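Local atomic coordinates of putative exported protein (PDB entry 2DVZ), a protein that binds glutamate as a periplasmic solute receptor and probably delivers it for uptake into the cell. Residues A[73-87]-A[241-255]. Sequence-based numbering, arbitrary orientation.
Sequences EPDGYTLSIATVSTM and VWYGLLAPKGTPMDV. With GLU (glutamic acid), chain G.
Water 2 ties V84, W242 and the bound glutamate together. V84 N donates to water 2 at 2.8 Å, and the water donates to W242 O and to ligand O. The alpha-carboxylate of the ligand, atoms O and OXT, reaches both segments directly. S85 N and S85 OG donate to OXT, the hydroxyl at 2.8 Å, and Y243 OH makes a short, weak bond to ligand O. T33, S149 and S178 hold the ligand as well.

Behind this site, strands 78-82 and 241-248 pair antiparallel. S80 and L246 exchange two backbone hydrogen bonds, and A82 and G244 two more. Water 1 is hydrogen-bonded to S80 OG and donates weakly to L246 O.

On the face that carries A82 and L246, L246 CD1 presses on A82 CB at 3.4 Å, which is tight. M87, a selenomethionine, meets L246 CD1 tip to tip through CE. W242 folds back toward helix 84-93, its CG between backbone N and carbonyl carbon (chi1 41°). V84 CG2 sits over the centre of the W242 six-membered ring, 3.9 Å from its centroid, a CH-pi contact. F291 meets W242 edge-to-face.

Beyond the strands, P74 CB packs on T251 OG1. That hydroxyl donates to P248 O, which T251 N also reaches from the same side, closing a type II turn.

The carboxylate thus meets a backbone N-H, hydroxyls and a water, consistent with recognition of an anion by neutral donors from the start of helix 84-93 and from strand 241-248.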
loop_
_atom_site.group_PDB
_atom_site.type_symbol
_atom_site.label_atom_id
_atom_site.label_comp_id
_atom_site.label_asym_id
_atom_site.label_seq_id
_atom_site.Cartn_x
_atom_site.Cartn_y
_atom_site.Cartn_z
ATOM N N GLU A 73 4.783 23.705 -1.889
ATOM C CA GLU A 73 4.859 24.572 -3.066
ATOM C C GLU A 73 4.996 23.685 -4.273
ATOM O O GLU A 73 5.728 22.710 -4.213
ATOM C CB GLU A 73 6.081 25.488 -3.021
ATOM C CG GLU A 73 6.287 26.183 -1.704
ATOM C CD GLU A 73 5.278 27.275 -1.482
ATOM O OE1 GLU A 73 4.944 27.964 -2.473
ATOM O OE2 GLU A 73 4.804 27.412 -0.325
ATOM N N PRO A 74 4.336 24.042 -5.382
ATOM C CA PRO A 74 4.451 23.208 -6.581
ATOM C C PRO A 74 5.720 23.444 -7.406
ATOM O O PRO A 74 5.655 23.636 -8.630
ATOM C CB PRO A 74 3.172 23.540 -7.378
ATOM C CG PRO A 74 2.871 25.076 -6.991
ATOM C CD PRO A 74 3.419 25.209 -5.558
ATOM N N ASP A 75 6.878 23.361 -6.777
ATOM C CA ASP A 75 8.113 23.544 -7.514
ATOM C C ASP A 75 8.822 22.251 -7.958
ATOM O O ASP A 75 9.789 22.321 -8.702
ATOM C CB ASP A 75 9.073 24.444 -6.714
ATOM C CG ASP A 75 9.357 23.915 -5.333
ATOM O OD1 ASP A 75 8.925 22.802 -4.999
ATOM O OD2 ASP A 75 10.054 24.605 -4.561
ATOM N N GLY A 76 8.335 21.093 -7.499
ATOM C CA GLY A 76 8.947 19.795 -7.736
ATOM C C GLY A 76 9.967 19.319 -6.702
ATOM O O GLY A 76 10.520 18.228 -6.854
ATOM N N TYR A 77 10.245 20.123 -5.668
ATOM C CA TYR A 77 11.204 19.745 -4.632
ATOM C C TYR A 77 10.539 19.214 -3.347
ATOM O O TYR A 77 11.217 18.887 -2.368
ATOM C CB TYR A 77 12.115 20.934 -4.322
ATOM C CG TYR A 77 12.964 21.319 -5.507
ATOM C CD1 TYR A 77 14.051 20.539 -5.874
ATOM C CD2 TYR A 77 12.652 22.443 -6.282
ATOM C CE1 TYR A 77 14.809 20.852 -6.949
ATOM C CE2 TYR A 77 13.418 22.784 -7.384
ATOM C CZ TYR A 77 14.506 21.987 -7.708
ATOM O OH TYR A 77 15.293 22.294 -8.807
ATOM N N THR A 78 9.215 19.130 -3.339
ATOM C CA THR A 78 8.539 18.373 -2.302
ATOM C C THR A 78 7.542 17.462 -2.980
ATOM O O THR A 78 6.534 17.913 -3.531
ATOM C CB THR A 78 7.841 19.279 -1.263
ATOM O OG1 THR A 78 8.784 20.255 -0.739
ATOM C CG2 THR A 78 7.239 18.437 -0.157
ATOM N N LEU A 79 7.830 16.170 -2.937
ATOM C CA LEU A 79 7.000 15.171 -3.604
ATOM C C LEU A 79 6.481 14.202 -2.560
ATOM O O LEU A 79 6.847 14.286 -1.386
ATOM C CB LEU A 79 7.841 14.425 -4.664
ATOM C CG LEU A 79 8.565 15.312 -5.686
ATOM C CD1 LEU A 79 9.424 14.431 -6.502
ATOM C CD2 LEU A 79 7.629 16.041 -6.592
ATOM N N SER A 80 5.624 13.285 -2.976
ATOM C CA SER A 80 5.045 12.325 -2.048
ATOM C C SER A 80 4.730 11.012 -2.757
ATOM O O SER A 80 4.740 10.944 -4.001
ATOM C CB SER A 80 3.804 12.903 -1.319
ATOM O OG SER A 80 2.709 13.104 -2.212
ATOM N N ILE A 81 4.504 9.961 -1.950
ATOM C CA ILE A 81 4.191 8.628 -2.449
ATOM C C ILE A 81 2.695 8.387 -2.403
ATOM O O ILE A 81 2.103 8.409 -1.313
ATOM C CB ILE A 81 4.945 7.510 -1.664
ATOM C CG1 ILE A 81 6.446 7.779 -1.643
ATOM C CG2 ILE A 81 4.711 6.121 -2.325
ATOM C CD1 ILE A 81 7.080 7.857 -3.057
ATOM N N ALA A 82 2.090 8.174 -3.583
ATOM C CA ALA A 82 0.667 7.834 -3.670
ATOM C C ALA A 82 0.503 6.408 -3.213
ATOM O O ALA A 82 1.342 5.545 -3.528
ATOM C CB ALA A 82 0.126 7.990 -5.093
ATOM N N THR A 83 -0.576 6.170 -2.465
ATOM C CA THR A 83 -0.913 4.854 -1.954
ATOM C C THR A 83 -2.404 4.774 -2.092
ATOM O O THR A 83 -3.066 5.812 -2.219
ATOM C CB THR A 83 -0.573 4.705 -0.462
ATOM O OG1 THR A 83 -1.397 5.596 0.289
ATOM C CG2 THR A 83 0.908 4.987 -0.173
ATOM N N VAL A 84 -2.954 3.557 -2.065
ATOM C CA VAL A 84 -4.396 3.404 -2.149
ATOM C C VAL A 84 -5.092 3.968 -0.894
ATOM O O VAL A 84 -6.234 4.415 -0.968
ATOM C CB VAL A 84 -4.842 1.930 -2.518
ATOM C CG1 VAL A 84 -6.356 1.837 -2.570
ATOM C CG2 VAL A 84 -4.282 1.513 -3.878
ATOM N N SER A 85 -4.417 3.939 0.250
ATOM C CA SER A 85 -4.954 4.532 1.464
ATOM C C SER A 85 -5.186 6.028 1.233
ATOM O O SER A 85 -6.263 6.551 1.499
ATOM C CB SER A 85 -4.007 4.318 2.655
ATOM O OG SER A 85 -4.006 2.950 3.056
ATOM N N THR A 86 -4.176 6.694 0.697
ATOM C CA THR A 86 -4.207 8.165 0.590
ATOM C C THR A 86 -5.005 8.674 -0.617
ATOM O O THR A 86 -5.588 9.750 -0.565
ATOM C CB THR A 86 -2.782 8.782 0.661
ATOM O OG1 THR A 86 -1.942 8.174 -0.329
ATOM C CG2 THR A 86 -2.164 8.569 2.058
HETATM N N MSE A 87 -5.075 7.868 -1.666
HETATM C CA MSE A 87 -5.724 8.273 -2.905
HETATM C C MSE A 87 -7.215 7.941 -2.956
HETATM O O MSE A 87 -7.982 8.597 -3.650
HETATM C CB MSE A 87 -4.990 7.679 -4.133
HETATM C CG MSE A 87 -3.561 8.205 -4.366
HETATM SE SE MSE A 87 -3.534 10.141 -4.766
HETATM C CE MSE A 87 -3.228 10.850 -2.936
ATOM N N VAL A 241 -2.846 -3.463 -4.791
ATOM C CA VAL A 241 -2.646 -2.022 -4.646
ATOM C C VAL A 241 -1.487 -1.568 -5.574
ATOM O O VAL A 241 -1.103 -2.295 -6.523
ATOM C CB VAL A 241 -2.431 -1.634 -3.145
ATOM C CG1 VAL A 241 -3.638 -2.017 -2.333
ATOM C CG2 VAL A 241 -1.128 -2.223 -2.549
ATOM N N TRP A 242 -0.954 -0.377 -5.311
ATOM C CA TRP A 242 0.139 0.200 -6.085
ATOM C C TRP A 242 0.766 1.341 -5.297
ATOM O O TRP A 242 0.182 1.824 -4.310
ATOM C CB TRP A 242 -0.262 0.667 -7.517
ATOM C CG TRP A 242 -1.626 1.395 -7.695
ATOM C CD1 TRP A 242 -2.635 0.991 -8.498
ATOM C CD2 TRP A 242 -2.075 2.627 -7.072
ATOM N NE1 TRP A 242 -3.680 1.873 -8.435
ATOM C CE2 TRP A 242 -3.362 2.902 -7.585
ATOM C CE3 TRP A 242 -1.504 3.528 -6.148
ATOM C CZ2 TRP A 242 -4.144 4.021 -7.166
ATOM C CZ3 TRP A 242 -2.288 4.661 -5.713
ATOM C CH2 TRP A 242 -3.594 4.885 -6.242
ATOM N N TYR A 243 1.970 1.712 -5.724
ATOM C CA TYR A 243 2.737 2.818 -5.167
ATOM C C TYR A 243 3.245 3.710 -6.293
ATOM O O TYR A 243 3.774 3.221 -7.268
ATOM C CB TYR A 243 3.913 2.281 -4.310
ATOM C CG TYR A 243 3.348 1.486 -3.167
ATOM C CD1 TYR A 243 2.987 2.129 -1.965
ATOM C CD2 TYR A 243 3.086 0.106 -3.307
ATOM C CE1 TYR A 243 2.401 1.412 -0.919
ATOM C CE2 TYR A 243 2.528 -0.628 -2.254
ATOM C CZ TYR A 243 2.170 0.028 -1.074
ATOM O OH TYR A 243 1.594 -0.687 -0.046
ATOM N N GLY A 244 3.089 5.020 -6.148
ATOM C CA GLY A 244 3.534 5.929 -7.187
ATOM C C GLY A 244 3.993 7.280 -6.677
ATOM O O GLY A 244 4.044 7.523 -5.468
ATOM N N LEU A 245 4.307 8.168 -7.618
ATOM C CA LEU A 245 4.924 9.422 -7.293
ATOM C C LEU A 245 3.957 10.561 -7.622
ATOM O O LEU A 245 3.337 10.569 -8.665
ATOM C CB LEU A 245 6.272 9.559 -8.014
ATOM C CG LEU A 245 7.186 10.712 -7.566
ATOM C CD1 LEU A 245 7.657 10.666 -6.068
ATOM C CD2 LEU A 245 8.366 10.753 -8.471
ATOM N N LEU A 246 3.844 11.505 -6.694
ATOM C CA LEU A 246 2.914 12.633 -6.794
ATOM C C LEU A 246 3.688 13.905 -6.604
ATOM O O LEU A 246 4.637 13.973 -5.800
ATOM C CB LEU A 246 1.866 12.556 -5.673
ATOM C CG LEU A 246 0.930 11.331 -5.668
ATOM C CD1 LEU A 246 0.059 11.317 -4.390
ATOM C CD2 LEU A 246 0.062 11.179 -6.997
ATOM N N ALA A 247 3.281 14.916 -7.347
ATOM C CA ALA A 247 3.685 16.296 -7.079
ATOM C C ALA A 247 2.425 17.140 -6.760
ATOM O O ALA A 247 1.276 16.753 -7.116
ATOM C CB ALA A 247 4.447 16.873 -8.282
ATOM N N PRO A 248 2.630 18.304 -6.104
ATOM C CA PRO A 248 1.467 19.172 -5.905
ATOM C C PRO A 248 0.856 19.588 -7.236
ATOM O O PRO A 248 1.551 19.685 -8.271
ATOM C CB PRO A 248 2.043 20.396 -5.141
ATOM C CG PRO A 248 3.383 19.907 -4.563
ATOM C CD PRO A 248 3.877 18.892 -5.560
ATOM N N LYS A 249 -0.443 19.805 -7.223
ATOM C CA LYS A 249 -1.128 20.359 -8.404
ATOM C C LYS A 249 -0.442 21.682 -8.862
ATOM O O LYS A 249 -0.137 22.568 -8.057
ATOM C CB LYS A 249 -2.614 20.575 -8.088
ATOM C CG LYS A 249 -3.481 21.043 -9.290
ATOM C CD LYS A 249 -4.043 19.859 -10.159
ATOM C CE LYS A 249 -5.484 20.217 -10.705
ATOM N NZ LYS A 249 -6.414 20.959 -9.682
ATOM N N GLY A 250 -0.169 21.794 -10.158
ATOM C CA GLY A 250 0.432 23.019 -10.689
ATOM C C GLY A 250 1.921 22.912 -10.914
ATOM O O GLY A 250 2.514 23.809 -11.512
ATOM N N THR A 251 2.528 21.817 -10.455
ATOM C CA THR A 251 3.944 21.563 -10.710
ATOM C C THR A 251 4.114 21.472 -12.239
ATOM O O THR A 251 3.320 20.807 -12.930
ATOM C CB THR A 251 4.449 20.296 -9.928
ATOM O OG1 THR A 251 4.224 20.479 -8.515
ATOM C CG2 THR A 251 5.910 20.019 -10.140
ATOM N N PRO A 252 5.084 22.223 -12.788
ATOM C CA PRO A 252 5.275 22.298 -14.254
ATOM C C PRO A 252 5.494 20.919 -14.884
ATOM O O PRO A 252 6.073 20.009 -14.244
ATOM C CB PRO A 252 6.552 23.109 -14.393
ATOM C CG PRO A 252 6.610 23.950 -13.114
ATOM C CD PRO A 252 6.065 23.046 -12.046
HETATM N N MSE A 253 5.043 20.774 -16.122
HETATM C CA MSE A 253 5.176 19.518 -16.874
HETATM C C MSE A 253 6.627 19.136 -17.104
HETATM O O MSE A 253 6.953 17.961 -17.131
HETATM C CB MSE A 253 4.400 19.571 -18.226
HETATM C CG MSE A 253 2.876 19.645 -18.056
HETATM SE SE MSE A 253 2.138 18.169 -16.923
HETATM C CE MSE A 253 2.707 16.596 -17.994
ATOM N N ASP A 254 7.482 20.145 -17.254
ATOM C CA ASP A 254 8.930 19.945 -17.314
ATOM C C ASP A 254 9.413 19.087 -16.157
ATOM O O ASP A 254 10.147 18.131 -16.367
ATOM C CB ASP A 254 9.716 21.278 -17.320
ATOM C CG ASP A 254 11.234 21.054 -17.368
ATOM O OD1 ASP A 254 11.758 20.550 -18.407
ATOM O OD2 ASP A 254 11.917 21.355 -16.350
ATOM N N VAL A 255 8.985 19.455 -14.951
ATOM C CA VAL A 255 9.335 18.766 -13.720
ATOM C C VAL A 255 8.797 17.323 -13.714
ATOM O O VAL A 255 9.559 16.390 -13.486
ATOM C CB VAL A 255 8.808 19.564 -12.468
ATOM C CG1 VAL A 255 8.716 18.654 -11.211
ATOM C CG2 VAL A 255 9.660 20.812 -12.215
HETATM N N GLU G . -1.555 0.634 3.884
HETATM C CA GLU G . -0.656 1.426 3.024
HETATM C C GLU G . -1.075 1.379 1.563
HETATM O O GLU G . -0.389 0.891 0.659
HETATM C CB GLU G . 0.800 1.033 3.252
HETATM C CG GLU G . 1.134 0.886 4.748
HETATM C CD GLU G . 2.560 1.201 5.092
HETATM O OE1 GLU G . 3.301 1.565 4.154
HETATM O OE2 GLU G . 2.949 1.115 6.312
HETATM O OXT GLU G . -2.150 1.914 1.249
HETATM O O HOH W 1 3.139 15.240 -3.654
HETATM O O HOH W 2 -1.287 1.377 -1.845
#